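PDB 5NNL: inactive dihydroorotase-like domain from Chaetomium thermophilum, which is an inactive member of the dihydroorotase-like family, with a barrel of parallel strands wrapped by helices and a smaller region of antiparallel strands. Local coordinates for residues A[17-22]-A[60-65]; A[26-31]-A[66-71]; A[45-50]-A[77-82]. One frame throughout, in Å; residues are numbered along the deposited sequence.

Overall arrangement
The three contacts interlock along the sequence, the segments of each pair alternating with those of the others. Contact 1 sits in the middle. Its centre is about 10 Å from the centre of contact 2 and about 12 Å from that of contact 3, and it touches both. Leu27 of contact 2 packs on the end of helix 56-64, and Pro17 O probably accepts a hydrogen bond from Lys49 N of contact 3. Contacts 2 and 3 do not touch: their centres are about 19 Å apart and their nearest atoms about 7 Å. Contact 1 joins the loop after strand 13-14 to helix 56-64, contact 2 joins helix 26-37 to the loop before strand 73-79, and contact 3 joins the loop after strand 39-44 to strand 73-79.

Contact 1 (A[17-22]-A[60-65]); sequences PGLVTR and KVAQQN
Asn65 provides the polar part of this contact. Its amide nitrogen ND2 donates to two backbone carbonyls of the loop 17-22. The bond from Asn65 ND2 to Thr21 O is 2.8 Å and fairly straight, at 159°. The bond from Asn65 ND2 to Leu19 O is 3.0 Å and more bent, at 141°. Both acceptors lie close to the amide plane of Asn65. Seen from the acceptors the two bonds differ: ND2 stands well above the carbonyl plane of Leu19 but is tilted less from that of Thr21. The other end of the amide is also held, since Asn65 OD1 accepts a hydrogen bond from Ser24 N.

The apolar part is small. A chi1 of 178° carries Leu19 CG toward the helix, and Leu19 CD1 then lies 3.9 Å from Ala62 CB. Ile53 touches both Leu19 and Ala62. Val61 points toward the loop, and Val61 CG1 lies 3.5 Å from Val20 O, against the peptide that follows Val20.

A weaker polar contact joins the two groups. Ala62 CA approaches Leu19 O at 3.6 Å as a CA-H...O contact.

The loop between strand 13-14 and helix 26-37 of the barrel is joined here to helix 56-64, through a type I turn from Gly18 to Thr21. With bonds at both ends of its amide, Asn65 has its flip state fixed, and one side chain clasps the loop on both sides of Val20.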
# COMPACT_ATOMS: atom_id res chain seq x y z
N PRO A 17 -4.00 -1.96 -12.06
CA PRO A 17 -5.24 -2.34 -12.76
C PRO A 17 -5.13 -3.59 -13.61
O PRO A 17 -5.95 -4.51 -13.45
CB PRO A 17 -5.53 -1.09 -13.61
CG PRO A 17 -4.97 0.03 -12.82
CD PRO A 17 -3.75 -0.51 -12.12
N GLY A 18 -4.15 -3.67 -14.51
CA GLY A 18 -4.02 -4.82 -15.38
C GLY A 18 -3.05 -5.85 -14.86
O GLY A 18 -2.30 -6.46 -15.63
N LEU A 19 -3.05 -6.06 -13.54
CA LEU A 19 -2.13 -7.02 -12.94
C LEU A 19 -2.28 -8.41 -13.55
O LEU A 19 -1.28 -9.07 -13.86
CB LEU A 19 -2.36 -7.08 -11.43
CG LEU A 19 -1.49 -8.07 -10.65
CD1 LEU A 19 -0.02 -7.69 -10.76
CD2 LEU A 19 -1.92 -8.13 -9.20
N VAL A 20 -3.52 -8.87 -13.72
CA VAL A 20 -3.79 -10.21 -14.21
C VAL A 20 -4.27 -10.19 -15.66
O VAL A 20 -4.85 -11.16 -16.14
CB VAL A 20 -4.80 -10.94 -13.30
CG1 VAL A 20 -4.15 -11.28 -11.96
CG2 VAL A 20 -6.06 -10.10 -13.09
N THR A 21 -4.05 -9.08 -16.36
CA THR A 21 -4.29 -9.03 -17.80
C THR A 21 -3.08 -9.56 -18.54
O THR A 21 -1.93 -9.27 -18.19
CB THR A 21 -4.59 -7.60 -18.25
OG1 THR A 21 -5.76 -7.12 -17.57
CG2 THR A 21 -4.82 -7.54 -19.76
N ARG A 22 -3.34 -10.35 -19.58
CA ARG A 22 -2.27 -10.91 -20.39
C ARG A 22 -1.49 -9.80 -21.08
O ARG A 22 -2.07 -8.92 -21.72
CB ARG A 22 -2.85 -11.87 -21.43
CG ARG A 22 -1.83 -12.57 -22.32
CD ARG A 22 -2.49 -13.09 -23.59
NE ARG A 22 -2.86 -11.99 -24.50
CZ ARG A 22 -2.32 -11.77 -25.69
NH1 ARG A 22 -1.38 -12.56 -26.19
NH2 ARG A 22 -2.73 -10.73 -26.41
N LYS A 60 0.55 -16.80 -12.21
CA LYS A 60 1.51 -16.90 -13.30
C LYS A 60 1.35 -15.75 -14.29
O LYS A 60 2.34 -15.25 -14.83
CB LYS A 60 1.36 -18.25 -14.01
CG LYS A 60 2.45 -19.24 -13.63
CD LYS A 60 2.37 -20.52 -14.46
CE LYS A 60 3.76 -21.01 -14.84
NZ LYS A 60 4.68 -21.12 -13.66
N VAL A 61 0.11 -15.33 -14.56
CA VAL A 61 -0.09 -14.19 -15.44
C VAL A 61 0.57 -12.95 -14.85
O VAL A 61 1.25 -12.20 -15.55
CB VAL A 61 -1.60 -13.96 -15.69
CG1 VAL A 61 -1.81 -12.77 -16.63
CG2 VAL A 61 -2.24 -15.21 -16.28
N ALA A 62 0.37 -12.72 -13.55
CA ALA A 62 1.03 -11.60 -12.89
C ALA A 62 2.55 -11.74 -12.98
O ALA A 62 3.26 -10.76 -13.23
CB ALA A 62 0.59 -11.52 -11.43
N GLN A 63 3.06 -12.96 -12.79
CA GLN A 63 4.50 -13.18 -12.84
C GLN A 63 5.05 -12.91 -14.24
O GLN A 63 6.11 -12.29 -14.39
CB GLN A 63 4.83 -14.61 -12.41
CG GLN A 63 4.60 -14.86 -10.93
CD GLN A 63 4.71 -16.33 -10.56
OE1 GLN A 63 4.41 -17.21 -11.36
NE2 GLN A 63 5.13 -16.60 -9.33
N GLN A 64 4.34 -13.35 -15.28
CA GLN A 64 4.79 -13.10 -16.64
C GLN A 64 4.87 -11.60 -16.92
O GLN A 64 5.81 -11.14 -17.57
CB GLN A 64 3.85 -13.77 -17.64
CG GLN A 64 4.51 -14.84 -18.50
CD GLN A 64 5.05 -15.99 -17.67
OE1 GLN A 64 6.20 -16.42 -17.85
NE2 GLN A 64 4.23 -16.52 -16.77
N ASN A 65 3.90 -10.83 -16.43
CA ASN A 65 3.89 -9.39 -16.66
C ASN A 65 5.09 -8.68 -16.04
O ASN A 65 5.32 -7.51 -16.36
CB ASN A 65 2.59 -8.79 -16.13
CG ASN A 65 1.41 -9.10 -17.03
OD1 ASN A 65 1.54 -9.15 -18.25
ND2 ASN A 65 0.24 -9.30 -16.43

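Contact 2 (A[26-31]-A[66-71]); sequences DLQRVT and SKRGVY
Gln28 and Arg68 cross at about a right angle, with the amide and guanidinium planes 88° apart. The Gln28 chain is extended and runs out from the helix over the turn 66-69. Gln28 NE2 donates to Gly69 O at 2.9 Å in a nearly straight bond (168°), and this oxygen lies close to the plane of the amide. On the Arg68 side, Gln28 NE2 is 3.6 Å from Arg68 CD and sits at the edge of the guanidinium, near its plane.

Tyr71 meets the same glutamine from another direction. The ring and amide planes are steeply inclined, and Gln28 CG comes up to the ring edge, 3.9 Å from Tyr71 CE2. The ring also packs edge-to-face with Phe326, and it touches Gln32 and Ile35 further along helix 26-37.

The contact sets the first helix of the barrel-like domain against the loop that leads from helix 56-64 into strand 73-79. Gly69 closes the type I turn from Ser66 with a positive phi. At its backbone angles a side chain would jam against the carbonyl O of Arg68.

Thr31 stands across Val70 at about a right angle. Thr31 CG2 packs on Val70 CG1 at 3.8 Å. Thr31 OG1, placed between the backbone N and carbonyl carbon (chi1 64°), accepts a hydrogen bond from Tyr71 N, 3.2 Å away. Leu27 reaches the start of the turn, with Leu27 CD2 3.9 Å from Ser66 CB, while Ser66 OG is bonded to Gln63 O.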
# COMPACT_ATOMS: atom_id res chain seq x y z
N ASP A 26 0.94 -2.58 -17.23
CA ASP A 26 0.58 -1.88 -16.00
C ASP A 26 1.62 -2.08 -14.90
O ASP A 26 2.09 -1.12 -14.29
CB ASP A 26 -0.80 -2.35 -15.52
CG ASP A 26 -1.93 -1.79 -16.36
OD1 ASP A 26 -1.66 -1.14 -17.39
OD2 ASP A 26 -3.11 -1.99 -15.98
N LEU A 27 1.97 -3.34 -14.61
CA LEU A 27 2.91 -3.60 -13.52
C LEU A 27 4.22 -2.85 -13.74
O LEU A 27 4.71 -2.15 -12.84
CB LEU A 27 3.16 -5.10 -13.38
CG LEU A 27 4.19 -5.49 -12.31
CD1 LEU A 27 3.84 -4.89 -10.95
CD2 LEU A 27 4.29 -7.00 -12.19
N GLN A 28 4.80 -2.97 -14.93
CA GLN A 28 6.04 -2.24 -15.23
C GLN A 28 5.88 -0.75 -14.97
O GLN A 28 6.68 -0.14 -14.26
CB GLN A 28 6.45 -2.46 -16.69
CG GLN A 28 7.51 -1.46 -17.18
CD GLN A 28 8.07 -1.79 -18.54
OE1 GLN A 28 7.78 -1.11 -19.53
NE2 GLN A 28 8.89 -2.83 -18.61
N ARG A 29 4.84 -0.14 -15.55
CA ARG A 29 4.68 1.30 -15.43
C ARG A 29 4.51 1.73 -13.97
O ARG A 29 5.00 2.79 -13.57
CB ARG A 29 3.50 1.78 -16.27
CG ARG A 29 3.24 3.27 -16.12
CD ARG A 29 2.72 3.89 -17.41
NE ARG A 29 2.09 5.18 -17.16
CZ ARG A 29 1.29 5.80 -18.02
NH1 ARG A 29 1.01 5.25 -19.19
NH2 ARG A 29 0.76 6.98 -17.71
N VAL A 30 3.82 0.91 -13.17
CA VAL A 30 3.67 1.23 -11.75
C VAL A 30 5.03 1.25 -11.07
O VAL A 30 5.30 2.09 -10.20
CB VAL A 30 2.70 0.25 -11.08
CG1 VAL A 30 2.73 0.40 -9.55
CG2 VAL A 30 1.29 0.49 -11.58
N THR A 31 5.91 0.31 -11.44
CA THR A 31 7.25 0.31 -10.85
C THR A 31 8.06 1.52 -11.31
O THR A 31 8.95 1.97 -10.59
CB THR A 31 7.99 -0.98 -11.20
OG1 THR A 31 8.19 -1.07 -12.62
CG2 THR A 31 7.21 -2.19 -10.71
N SER A 66 5.85 -9.35 -15.18
CA SER A 66 7.07 -8.80 -14.63
C SER A 66 8.30 -9.13 -15.46
O SER A 66 9.37 -8.54 -15.24
CB SER A 66 7.30 -9.31 -13.20
OG SER A 66 7.81 -10.63 -13.22
N LYS A 67 8.18 -10.06 -16.41
CA LYS A 67 9.36 -10.55 -17.13
C LYS A 67 9.91 -9.52 -18.09
O LYS A 67 11.11 -9.54 -18.39
CB LYS A 67 9.01 -11.85 -17.86
CG LYS A 67 8.66 -13.00 -16.93
CD LYS A 67 9.89 -13.50 -16.16
CE LYS A 67 9.55 -13.97 -14.76
NZ LYS A 67 9.95 -15.39 -14.52
N ARG A 68 9.07 -8.61 -18.59
CA ARG A 68 9.54 -7.51 -19.42
C ARG A 68 10.40 -6.50 -18.65
O ARG A 68 10.83 -5.51 -19.26
CB ARG A 68 8.37 -6.77 -20.08
CG ARG A 68 7.09 -6.73 -19.24
CD ARG A 68 6.39 -5.38 -19.29
NE ARG A 68 5.80 -5.05 -20.59
CZ ARG A 68 4.77 -5.68 -21.13
NH1 ARG A 68 4.21 -6.72 -20.52
NH2 ARG A 68 4.30 -5.29 -22.31
N GLY A 69 10.64 -6.72 -17.36
CA GLY A 69 11.52 -5.85 -16.60
C GLY A 69 10.79 -4.84 -15.73
O GLY A 69 9.85 -4.19 -16.19
N VAL A 70 11.22 -4.71 -14.48
CA VAL A 70 10.64 -3.75 -13.55
C VAL A 70 11.74 -2.82 -13.05
O VAL A 70 12.93 -3.13 -13.12
CB VAL A 70 9.93 -4.44 -12.36
CG1 VAL A 70 8.60 -5.01 -12.80
CG2 VAL A 70 10.81 -5.52 -11.75
N TYR A 71 11.31 -1.67 -12.54
CA TYR A 71 12.23 -0.60 -12.16
C TYR A 71 12.31 -0.40 -10.66
O TYR A 71 13.02 0.51 -10.21
CB TYR A 71 11.82 0.69 -12.86
CG TYR A 71 11.96 0.58 -14.36
CD1 TYR A 71 13.21 0.71 -14.96
CD2 TYR A 71 10.86 0.31 -15.16
CE1 TYR A 71 13.35 0.60 -16.33
CE2 TYR A 71 11.00 0.19 -16.53
CZ TYR A 71 12.24 0.34 -17.11
OH TYR A 71 12.39 0.23 -18.48

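Contact 3 (A[45-50]-A[77-82]); sequences MPVSKD and SITATS
Thr79 OG1 is hydrogen-bonded to Ile53 O and is also touched by two side chains of the segment 45-50. Pro46 CB lies 3.3 Å from Thr79 OG1, and Val47 CG2 lies 3.6 Å from Thr79 OG1. These are packing contacts, and no hydrogen bond crosses between the two segments. The place is the parallel-stranded barrel of the dihydroorotase-like fold. Strands 39-44 and 73-79 are neighbours there, and the residues after the first pack against the end of the second. Strand 98-100 borders the site too, with Phe99 touching both Pro46 and Val47.

The proline ring is the main wedge. It points toward the strand and fits between Ser77 and Thr79, whose CB atoms both point toward the segment 45-50. Pro46 CB is 3.4 Å from Ser77 O, and Pro46 CD is 3.8 Å from Ser77 CB. With Ser77 OG anti to the backbone N (chi1 -174°), the hydroxyl lies 3.8 Å from Pro46 CG. Ser77 OG is hydrogen-bonded to Ser97 OG, and weakly to Arg43 NH2.

Backbone bonds from both segments to Ile53 add a shared partner: Pro46 and Thr79 each bond to its main chain. The contact is buried. Ile78, between the two strand residues, points away from the segment 45-50 and touches Leu98. Val47 crosses Thr79 at about a right angle, and their CG2 methyls meet, with Val47 CG2 3.9 Å from Thr79 CG2.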
# COMPACT_ATOMS: atom_id res chain seq x y z
N MET A 45 -0.89 -5.11 -4.79
CA MET A 45 -2.20 -5.49 -4.28
C MET A 45 -2.76 -6.62 -5.13
O MET A 45 -2.92 -6.45 -6.35
CB MET A 45 -3.14 -4.29 -4.30
CG MET A 45 -2.67 -3.13 -3.43
SD MET A 45 -3.80 -1.73 -3.45
CE MET A 45 -5.22 -2.43 -2.62
N PRO A 46 -3.08 -7.78 -4.55
CA PRO A 46 -3.54 -8.91 -5.37
C PRO A 46 -4.87 -8.67 -6.07
O PRO A 46 -5.18 -9.37 -7.03
CB PRO A 46 -3.64 -10.07 -4.37
CG PRO A 46 -3.78 -9.42 -3.02
CD PRO A 46 -3.04 -8.11 -3.11
N VAL A 47 -5.67 -7.70 -5.62
CA VAL A 47 -6.95 -7.38 -6.23
C VAL A 47 -6.74 -6.21 -7.18
O VAL A 47 -6.30 -5.13 -6.77
CB VAL A 47 -8.01 -7.06 -5.17
CG1 VAL A 47 -9.31 -6.56 -5.81
CG2 VAL A 47 -8.29 -8.29 -4.30
N SER A 48 -7.05 -6.42 -8.46
CA SER A 48 -6.85 -5.42 -9.49
C SER A 48 -8.21 -4.94 -10.02
O SER A 48 -9.25 -5.12 -9.36
CB SER A 48 -5.93 -6.00 -10.57
OG SER A 48 -6.39 -7.25 -11.04
N LYS A 49 -8.21 -4.33 -11.21
CA LYS A 49 -9.41 -3.67 -11.72
C LYS A 49 -10.59 -4.64 -11.83
O LYS A 49 -11.60 -4.49 -11.14
CB LYS A 49 -9.11 -3.03 -13.08
CG LYS A 49 -10.34 -2.54 -13.85
CD LYS A 49 -10.16 -1.11 -14.34
CE LYS A 49 -11.11 -0.76 -15.50
NZ LYS A 49 -12.33 -0.03 -15.04
N ASP A 50 -10.47 -5.64 -12.70
CA ASP A 50 -11.53 -6.61 -12.94
C ASP A 50 -11.00 -8.03 -12.80
O ASP A 50 -11.34 -8.93 -13.57
CB ASP A 50 -12.16 -6.40 -14.32
CG ASP A 50 -13.11 -5.22 -14.36
OD1 ASP A 50 -14.02 -5.15 -13.50
OD2 ASP A 50 -12.95 -4.34 -15.24
N SER A 77 1.26 -10.93 -4.01
CA SER A 77 0.40 -11.37 -2.92
C SER A 77 -0.75 -12.14 -3.55
O SER A 77 -0.92 -12.15 -4.77
CB SER A 77 -0.08 -10.19 -2.08
OG SER A 77 -0.80 -10.61 -0.93
N ILE A 78 -1.56 -12.78 -2.70
CA ILE A 78 -2.65 -13.62 -3.18
C ILE A 78 -3.89 -13.38 -2.34
O ILE A 78 -3.81 -13.21 -1.12
CB ILE A 78 -2.25 -15.11 -3.17
CG1 ILE A 78 -3.36 -15.95 -3.79
CG2 ILE A 78 -1.92 -15.58 -1.75
CD1 ILE A 78 -2.83 -17.19 -4.51
N THR A 79 -5.05 -13.39 -3.00
CA THR A 79 -6.33 -13.12 -2.36
C THR A 79 -6.98 -14.41 -1.86
O THR A 79 -6.99 -15.43 -2.56
CB THR A 79 -7.28 -12.45 -3.36
OG1 THR A 79 -6.56 -11.48 -4.12
CG2 THR A 79 -8.44 -11.78 -2.64
N ALA A 80 -7.55 -14.33 -0.67
CA ALA A 80 -8.31 -15.45 -0.12
C ALA A 80 -9.73 -15.43 -0.67
O ALA A 80 -10.31 -14.38 -0.95
CB ALA A 80 -8.34 -15.38 1.40
N THR A 81 -10.29 -16.63 -0.83
CA THR A 81 -11.68 -16.80 -1.23
C THR A 81 -12.28 -17.89 -0.36
O THR A 81 -11.67 -18.33 0.62
CB THR A 81 -11.81 -17.13 -2.73
OG1 THR A 81 -11.32 -18.45 -2.98
CG2 THR A 81 -11.04 -16.13 -3.59
N SER A 82 -13.49 -18.33 -0.73
CA SER A 82 -14.22 -19.30 0.07
C SER A 82 -13.58 -20.69 0.00
O SER A 82 -13.57 -21.42 1.01
CB SER A 82 -15.68 -19.37 -0.40
OG SER A 82 -15.83 -18.84 -1.70